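Local coordinates for protein ADP/ATP-dependent NAD(P)H-hydrate dehydratase (Bacillus subtilis, PDB 3RPZ) that probably repairs damaged nicotinamide cofactors, dehydrating hydrated NADH or NADPH at the expense of ADP or ATP, at residues P7-E12 with P235-L240. Residues are numbered along the deposited sequence; the frame is centred on the assembly and turned at random.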
ATOM      1  N   PRO A   7      -8.555  -6.922  40.132  1.00 19.43           N
ATOM      2  CA  PRO A   7      -7.360  -6.124  39.936  1.00 19.42           C
ATOM      3  C   PRO A   7      -7.118  -5.791  38.483  1.00 18.82           C
ATOM      4  O   PRO A   7      -7.509  -6.559  37.586  1.00 19.28           O
ATOM      5  CB  PRO A   7      -6.237  -7.037  40.467  1.00 20.56           C
ATOM      6  CG  PRO A   7      -6.767  -8.394  40.179  1.00 21.32           C
ATOM      7  CD  PRO A   7      -8.223  -8.310  40.476  1.00 19.30           C
ATOM      8  N   PHE A   8      -6.453  -4.663  38.239  1.00 17.88           N
ATOM      9  CA  PHE A   8      -5.986  -4.325  36.914  1.00 18.37           C
ATOM     10  C   PHE A   8      -4.694  -5.056  36.591  1.00 18.00           C
ATOM     11  O   PHE A   8      -3.814  -5.224  37.403  1.00 18.97           O
ATOM     12  CB  PHE A   8      -5.780  -2.812  36.779  1.00 18.72           C
ATOM     13  CG  PHE A   8      -7.063  -2.037  36.725  1.00 21.71           C
ATOM     14  CD1 PHE A   8      -7.766  -1.898  35.588  1.00 21.52           C
ATOM     15  CD2 PHE A   8      -7.570  -1.455  37.871  1.00 29.03           C
ATOM     16  CE1 PHE A   8      -8.962  -1.224  35.530  1.00 23.74           C
ATOM     17  CE2 PHE A   8      -8.783  -0.744  37.843  1.00 29.62           C
ATOM     18  CZ  PHE A   8      -9.464  -0.612  36.631  1.00 30.12           C
ATOM     19  N   TRP A   9      -4.575  -5.475  35.337  1.00 16.60           N
ATOM     20  CA  TRP A   9      -3.287  -5.946  34.795  1.00 17.47           C
ATOM     21  C   TRP A   9      -2.537  -4.675  34.437  1.00 17.37           C
ATOM     22  O   TRP A   9      -2.873  -4.000  33.461  1.00 18.90           O
ATOM     23  CB  TRP A   9      -3.510  -6.879  33.604  1.00 16.36           C
ATOM     24  CG  TRP A   9      -2.293  -7.536  33.070  1.00 17.11           C
ATOM     25  CD1 TRP A   9      -1.673  -7.270  31.892  1.00 17.35           C
ATOM     26  CD2 TRP A   9      -1.569  -8.617  33.678  1.00 17.05           C
ATOM     27  NE1 TRP A   9      -0.598  -8.104  31.729  1.00 16.21           N
ATOM     28  CE2 TRP A   9      -0.530  -8.969  32.790  1.00 16.91           C
ATOM     29  CE3 TRP A   9      -1.715  -9.338  34.867  1.00 18.40           C
ATOM     30  CZ2 TRP A   9       0.382 -10.001  33.079  1.00 17.00           C
ATOM     31  CZ3 TRP A   9      -0.812 -10.349  35.155  1.00 18.38           C
ATOM     32  CH2 TRP A   9       0.215 -10.682  34.232  1.00 18.19           C
ATOM     33  N   THR A  10      -1.517  -4.368  35.227  1.00 19.94           N
ATOM     34  CA  THR A  10      -0.836  -3.082  35.151  1.00 19.52           C
ATOM     35  C   THR A  10       0.451  -3.136  34.363  1.00 19.84           C
ATOM     36  O   THR A  10       0.945  -4.190  33.990  1.00 19.41           O
ATOM     37  CB  THR A  10      -0.434  -2.605  36.558  1.00 21.22           C
ATOM     38  OG1 THR A  10       0.545  -3.500  37.072  1.00 25.65           O
ATOM     39  CG2 THR A  10      -1.681  -2.545  37.516  1.00 23.90           C
ATOM     40  N   GLU A  11       0.986  -1.962  34.084  1.00 20.96           N
ATOM     41  CA  GLU A  11       2.271  -1.838  33.408  1.00 21.98           C
ATOM     42  C   GLU A  11       3.358  -2.707  34.075  1.00 21.64           C
ATOM     43  O   GLU A  11       4.155  -3.314  33.382  1.00 21.10           O
ATOM     44  CB  GLU A  11       2.695  -0.361  33.375  1.00 23.73           C
ATOM     45  CG  GLU A  11       4.153  -0.191  33.011  1.00 27.44           C
ATOM     46  CD  GLU A  11       4.579   1.274  32.892  1.00 31.84           C
ATOM     47  OE1 GLU A  11       3.747   2.179  33.106  1.00 33.35           O
ATOM     48  OE2 GLU A  11       5.765   1.467  32.594  1.00 35.95           O
ATOM     49  N   GLU A  12       3.354  -2.772  35.385  1.00 21.81           N
ATOM     50  CA  GLU A  12       4.307  -3.573  36.093  1.00 24.17           C
ATOM     51  C   GLU A  12       4.175  -5.076  35.755  1.00 22.19           C
ATOM     52  O   GLU A  12       5.157  -5.757  35.591  1.00 22.17           O
ATOM     53  CB  GLU A  12       4.122  -3.308  37.585  1.00 26.95           C
ATOM     54  CG  GLU A  12       4.470  -1.860  38.033  1.00 34.98           C
ATOM     55  CD  GLU A  12       3.555  -0.687  37.545  1.00 41.34           C
ATOM     56  OE1 GLU A  12       2.324  -0.815  37.340  1.00 34.60           O
ATOM     57  OE2 GLU A  12       4.123   0.426  37.413  1.00 47.98           O
ATOM     58  N   PRO A 235       0.240 -18.936  28.573  1.00 17.52           N
ATOM     59  CA  PRO A 235      -0.817 -18.379  27.717  1.00 17.52           C
ATOM     60  C   PRO A 235      -1.669 -17.336  28.431  1.00 16.88           C
ATOM     61  O   PRO A 235      -2.266 -16.489  27.751  1.00 16.78           O
ATOM     62  CB  PRO A 235      -1.658 -19.572  27.322  1.00 18.95           C
ATOM     63  CG  PRO A 235      -1.314 -20.590  28.342  1.00 20.63           C
ATOM     64  CD  PRO A 235       0.081 -20.390  28.780  1.00 19.58           C
ATOM     65  N   LYS A 236      -1.749 -17.377  29.754  1.00 16.79           N
ATOM     66  CA  LYS A 236      -2.479 -16.341  30.486  1.00 16.85           C
ATOM     67  C   LYS A 236      -1.866 -14.956  30.245  1.00 16.71           C
ATOM     68  O   LYS A 236      -2.553 -13.971  30.037  1.00 16.87           O
ATOM     69  CB  LYS A 236      -2.553 -16.604  31.995  1.00 20.25           C
ATOM     70  CG  LYS A 236      -3.361 -17.809  32.349  1.00 23.43           C
ATOM     71  CD  LYS A 236      -3.479 -17.790  33.906  1.00 27.50           C
ATOM     72  CE  LYS A 236      -4.473 -18.730  34.412  1.00 32.26           C
ATOM     73  NZ  LYS A 236      -4.366 -18.673  35.918  1.00 28.65           N
ATOM     74  N   HIS A 237      -0.539 -14.907  30.313  1.00 17.51           N
ATOM     75  CA  HIS A 237       0.177 -13.661  30.093  1.00 17.19           C
ATOM     76  C   HIS A 237       0.037 -13.178  28.689  1.00 16.40           C
ATOM     77  O   HIS A 237      -0.038 -11.982  28.427  1.00 16.59           O
ATOM     78  CB  HIS A 237       1.658 -13.836  30.430  1.00 17.06           C
ATOM     79  CG  HIS A 237       1.898 -14.177  31.849  1.00 20.76           C
ATOM     80  ND1 HIS A 237       3.101 -14.701  32.278  1.00 23.29           N
ATOM     81  CD2 HIS A 237       1.102 -14.075  32.928  1.00 20.40           C
ATOM     82  CE1 HIS A 237       3.006 -14.927  33.583  1.00 22.37           C
ATOM     83  NE2 HIS A 237       1.821 -14.538  34.015  1.00 24.55           N
ATOM     84  N   ALA A 238       0.030 -14.116  27.733  1.00 15.23           N
ATOM     85  CA  ALA A 238      -0.171 -13.748  26.351  1.00 14.42           C
ATOM     86  C   ALA A 238      -1.493 -13.002  26.145  1.00 14.62           C
ATOM     87  O   ALA A 238      -1.541 -11.955  25.501  1.00 14.90           O
ATOM     88  CB  ALA A 238      -0.176 -14.988  25.449  1.00 15.70           C
ATOM     89  N   VAL A 239      -2.591 -13.525  26.712  1.00 14.16           N
ATOM     90  CA  VAL A 239      -3.907 -12.902  26.588  1.00 14.06           C
ATOM     91  C   VAL A 239      -3.903 -11.527  27.252  1.00 14.09           C
ATOM     92  O   VAL A 239      -4.312 -10.520  26.677  1.00 14.35           O
ATOM     93  CB  VAL A 239      -5.000 -13.799  27.179  1.00 13.97           C
ATOM     94  CG1 VAL A 239      -6.358 -13.068  27.134  1.00 16.16           C
ATOM     95  CG2 VAL A 239      -5.094 -15.117  26.417  1.00 15.34           C
ATOM     96  N   LEU A 240      -3.400 -11.485  28.474  1.00 14.36           N
ATOM     97  CA  LEU A 240      -3.408 -10.229  29.252  1.00 14.84           C
ATOM     98  C   LEU A 240      -2.547  -9.141  28.606  1.00 14.96           C
ATOM     99  O   LEU A 240      -2.957  -7.982  28.495  1.00 14.72           O
ATOM    100  CB  LEU A 240      -2.928 -10.486  30.702  1.00 15.32           C
ATOM    101  CG  LEU A 240      -3.910 -11.319  31.518  1.00 14.25           C
ATOM    102  CD1 LEU A 240      -3.137 -12.004  32.671  1.00 16.42           C
ATOM    103  CD2 LEU A 240      -5.029 -10.449  32.027  1.00 16.27           C
TER
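NE1 of W9 is hydrogen-bonded to OD1 of N241, one residue beyond L240 on helix 235-256. With that end of the indole tied to the helix, L240 lies under one face: its CB is 3.5 Å from the centroid of the five-membered ring of W9 and only 10° off the ring normal, a CH-pi contact. The branch ending in CD1 runs on beneath the six-membered ring, where CD1 of L240 lies 3.7 Å from CE3 of W9. With CG anti to the backbone N (chi1 -173°), the indole reaches from the loop toward the helix. The loop 7-10 ahead of helix 11-17 runs along the ribokinase-like alpha/beta fold, with P7 and W9 also hydrogen-bonded through the backbone to L204; W203 of strand 202-204, outermost in the sheet of this chain, meets W9 edge-to-face and also touches L240. Replacing W9 with an alanine would probably strip L240 CB and CD1 of the indole they pack on and leave the N241 carboxamide without its indole donor. Farther along the ring, CD2 of H237 approaches CH2 of W9 at 3.7 Å; the imidazole is nearly parallel to the indole, with planes at 27°, but slid so far aside that the rings barely overlap.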